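Putative uncharacterized protein (PDB 4KPP) probably exchanges protons for calcium ions across the membrane, as a transporter of the sodium/calcium exchanger family. Local coordinates at residues 349-354 with 358-363. Residues are numbered along the deposited sequence; the frame is centred on the assembly and turned at random.
Sequences IVQLLF and EVRYII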
loop_
_atom_site.group_PDB
_atom_site.type_symbol
_atom_site.label_atom_id
_atom_site.label_comp_id
_atom_site.label_asym_id
_atom_site.label_seq_id
_atom_site.Cartn_x
_atom_site.Cartn_y
_atom_site.Cartn_z
ATOM N N ILE A 349 6.692 -16.267 -2.786
ATOM C CA ILE A 349 6.762 -16.768 -4.158
ATOM C C ILE A 349 6.432 -18.254 -4.283
ATOM O O ILE A 349 5.954 -18.699 -5.324
ATOM C CB ILE A 349 8.133 -16.473 -4.820
ATOM C CG1 ILE A 349 9.285 -16.979 -3.946
ATOM C CG2 ILE A 349 8.276 -14.983 -5.105
ATOM C CD1 ILE A 349 9.815 -18.345 -4.341
ATOM N N VAL A 350 6.688 -19.017 -3.225
ATOM C CA VAL A 350 6.348 -20.436 -3.219
ATOM C C VAL A 350 4.841 -20.623 -3.378
ATOM O O VAL A 350 4.390 -21.475 -4.146
ATOM C CB VAL A 350 6.847 -21.142 -1.936
ATOM C CG1 VAL A 350 6.081 -22.432 -1.698
ATOM C CG2 VAL A 350 8.342 -21.415 -2.026
ATOM N N GLN A 351 4.071 -19.803 -2.668
ATOM C CA GLN A 351 2.614 -19.860 -2.732
ATOM C C GLN A 351 2.128 -19.444 -4.111
ATOM O O GLN A 351 1.118 -19.945 -4.609
ATOM C CB GLN A 351 1.992 -18.957 -1.662
ATOM C CG GLN A 351 0.481 -19.111 -1.505
ATOM C CD GLN A 351 -0.309 -18.092 -2.309
ATOM O OE1 GLN A 351 0.015 -16.902 -2.321
ATOM N NE2 GLN A 351 -1.353 -18.556 -2.984
ATOM N N LEU A 352 2.867 -18.526 -4.724
ATOM C CA LEU A 352 2.518 -17.999 -6.034
ATOM C C LEU A 352 2.904 -18.974 -7.144
ATOM O O LEU A 352 2.211 -19.081 -8.155
ATOM C CB LEU A 352 3.198 -16.645 -6.243
ATOM C CG LEU A 352 2.920 -15.910 -7.552
ATOM C CD1 LEU A 352 1.430 -15.876 -7.833
ATOM C CD2 LEU A 352 3.487 -14.502 -7.492
ATOM N N LEU A 353 4.004 -19.695 -6.944
ATOM C CA LEU A 353 4.488 -20.649 -7.941
ATOM C C LEU A 353 3.908 -22.052 -7.749
ATOM O O LEU A 353 4.100 -22.931 -8.590
ATOM C CB LEU A 353 6.018 -20.697 -7.945
ATOM C CG LEU A 353 6.724 -19.414 -8.390
ATOM C CD1 LEU A 353 8.233 -19.598 -8.367
ATOM C CD2 LEU A 353 6.254 -18.981 -9.773
ATOM N N PHE A 354 3.204 -22.256 -6.640
ATOM C CA PHE A 354 2.510 -23.514 -6.384
ATOM C C PHE A 354 1.071 -23.234 -5.961
ATOM O O PHE A 354 0.770 -23.183 -4.769
ATOM C CB PHE A 354 3.228 -24.327 -5.304
ATOM C CG PHE A 354 4.574 -24.850 -5.726
ATOM C CD1 PHE A 354 4.737 -25.487 -6.946
ATOM C CD2 PHE A 354 5.678 -24.703 -4.903
ATOM C CE1 PHE A 354 5.974 -25.968 -7.337
ATOM C CE2 PHE A 354 6.919 -25.181 -5.287
ATOM C CZ PHE A 354 7.067 -25.815 -6.505
ATOM N N GLU A 358 -4.427 -26.507 -0.941
ATOM C CA GLU A 358 -3.505 -27.195 -0.047
ATOM C C GLU A 358 -2.355 -26.283 0.359
ATOM O O GLU A 358 -1.999 -26.206 1.535
ATOM C CB GLU A 358 -2.953 -28.463 -0.705
ATOM C CG GLU A 358 -4.014 -29.447 -1.188
ATOM C CD GLU A 358 -4.502 -29.153 -2.599
ATOM O OE1 GLU A 358 -4.100 -28.121 -3.174
ATOM O OE2 GLU A 358 -5.287 -29.961 -3.135
ATOM N N VAL A 359 -1.783 -25.588 -0.620
ATOM C CA VAL A 359 -0.644 -24.709 -0.379
ATOM C C VAL A 359 -1.019 -23.474 0.441
ATOM O O VAL A 359 -0.254 -23.037 1.299
ATOM C CB VAL A 359 0.030 -24.294 -1.699
ATOM C CG1 VAL A 359 1.180 -23.335 -1.437
ATOM C CG2 VAL A 359 0.531 -25.529 -2.431
ATOM N N ARG A 360 -2.201 -22.923 0.190
ATOM C CA ARG A 360 -2.674 -21.767 0.944
ATOM C C ARG A 360 -2.754 -22.086 2.435
ATOM O O ARG A 360 -2.367 -21.271 3.275
ATOM C CB ARG A 360 -4.037 -21.293 0.427
ATOM C CG ARG A 360 -4.052 -20.916 -1.046
ATOM C CD ARG A 360 -5.408 -20.353 -1.464
ATOM N NE ARG A 360 -5.577 -20.344 -2.916
ATOM C CZ ARG A 360 -6.423 -21.129 -3.577
ATOM N NH1 ARG A 360 -7.193 -21.983 -2.919
ATOM N NH2 ARG A 360 -6.508 -21.051 -4.898
ATOM N N TYR A 361 -3.247 -23.277 2.759
ATOM C CA TYR A 361 -3.336 -23.696 4.155
ATOM C C TYR A 361 -1.973 -24.048 4.746
ATOM O O TYR A 361 -1.696 -23.741 5.907
ATOM C CB TYR A 361 -4.309 -24.866 4.317
ATOM C CG TYR A 361 -5.760 -24.442 4.399
ATOM C CD1 TYR A 361 -6.299 -23.971 5.589
ATOM C CD2 TYR A 361 -6.590 -24.515 3.288
ATOM C CE1 TYR A 361 -7.626 -23.584 5.671
ATOM C CE2 TYR A 361 -7.919 -24.131 3.360
ATOM C CZ TYR A 361 -8.430 -23.666 4.554
ATOM O OH TYR A 361 -9.749 -23.281 4.630
ATOM N N ILE A 362 -1.124 -24.684 3.944
ATOM C CA ILE A 362 0.214 -25.051 4.391
ATOM C C ILE A 362 1.041 -23.815 4.729
ATOM O O ILE A 362 1.627 -23.729 5.808
ATOM C CB ILE A 362 0.953 -25.912 3.340
ATOM C CG1 ILE A 362 0.375 -27.327 3.308
ATOM C CG2 ILE A 362 2.443 -25.971 3.648
ATOM C CD1 ILE A 362 0.959 -28.200 2.214
ATOM N N ILE A 363 1.076 -22.858 3.806
ATOM C CA ILE A 363 1.828 -21.624 4.007
ATOM C C ILE A 363 1.236 -20.795 5.148
ATOM O O ILE A 363 1.970 -20.170 5.913
ATOM C CB ILE A 363 1.906 -20.781 2.715
ATOM C CG1 ILE A 363 2.502 -21.607 1.575
ATOM C CG2 ILE A 363 2.747 -19.536 2.935
ATOM C CD1 ILE A 363 3.909 -22.081 1.839
#
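The CA-CB bond of Val359 heads toward residues 349-354, and its side chain touches Gln351 and Phe354. Its CG2 lies 3.3 Å from the backbone O of Phe354 and also meets Phe354 CB. CG1 stands anti to the backbone N (chi1 178°) and rests 4.0 Å from Gln351 CA. CB and both methyls close round Phe354 O, with CG1 3.4 Å from that oxygen. Cutting the side chain back to an alanine removes both methyls and would probably leave a gap beside Phe354 O and over Gln351 CA, with only CB still at the oxygen.

One turn further along residues 358-363, Ile363 takes over. Its CG1 packs 4.2 Å from Gln351 CB. Its CD1 meets Val350 CG1 at 4.2 Å, the two side chains crossing at a slant. The same Val350 methyl lies at the edge of the Phe354 ring, in its plane. The ring itself leads away from residues 358-363.

On another side of the contact, Gln351 NE2 comes within 4.1 Å of Arg360 CG, touching the aliphatic part of that side chain. The amide and guanidinium planes are 53° apart, and no hydrogen bond joins the segments. Gln351 OE1 and Arg360 NH1 have partners elsewhere: Gln351 OE1 accepts from Arg109 NH2, and Arg360 NH1 makes a salt bridge with Glu315 on helix 311-331. Gln351 also touches Leu319 of that helix, so this side of the contact faces another part of the bundle.

The segment axes run antiparallel at 168° and approach to 9.7 Å. A short turn connects them, with Phe354 the first residue to leave helical geometry. This is an antiparallel helical hairpin, formed by helices 338-353 and 357-377 of the exchanger's helical bundle, away from the bound calcium ion.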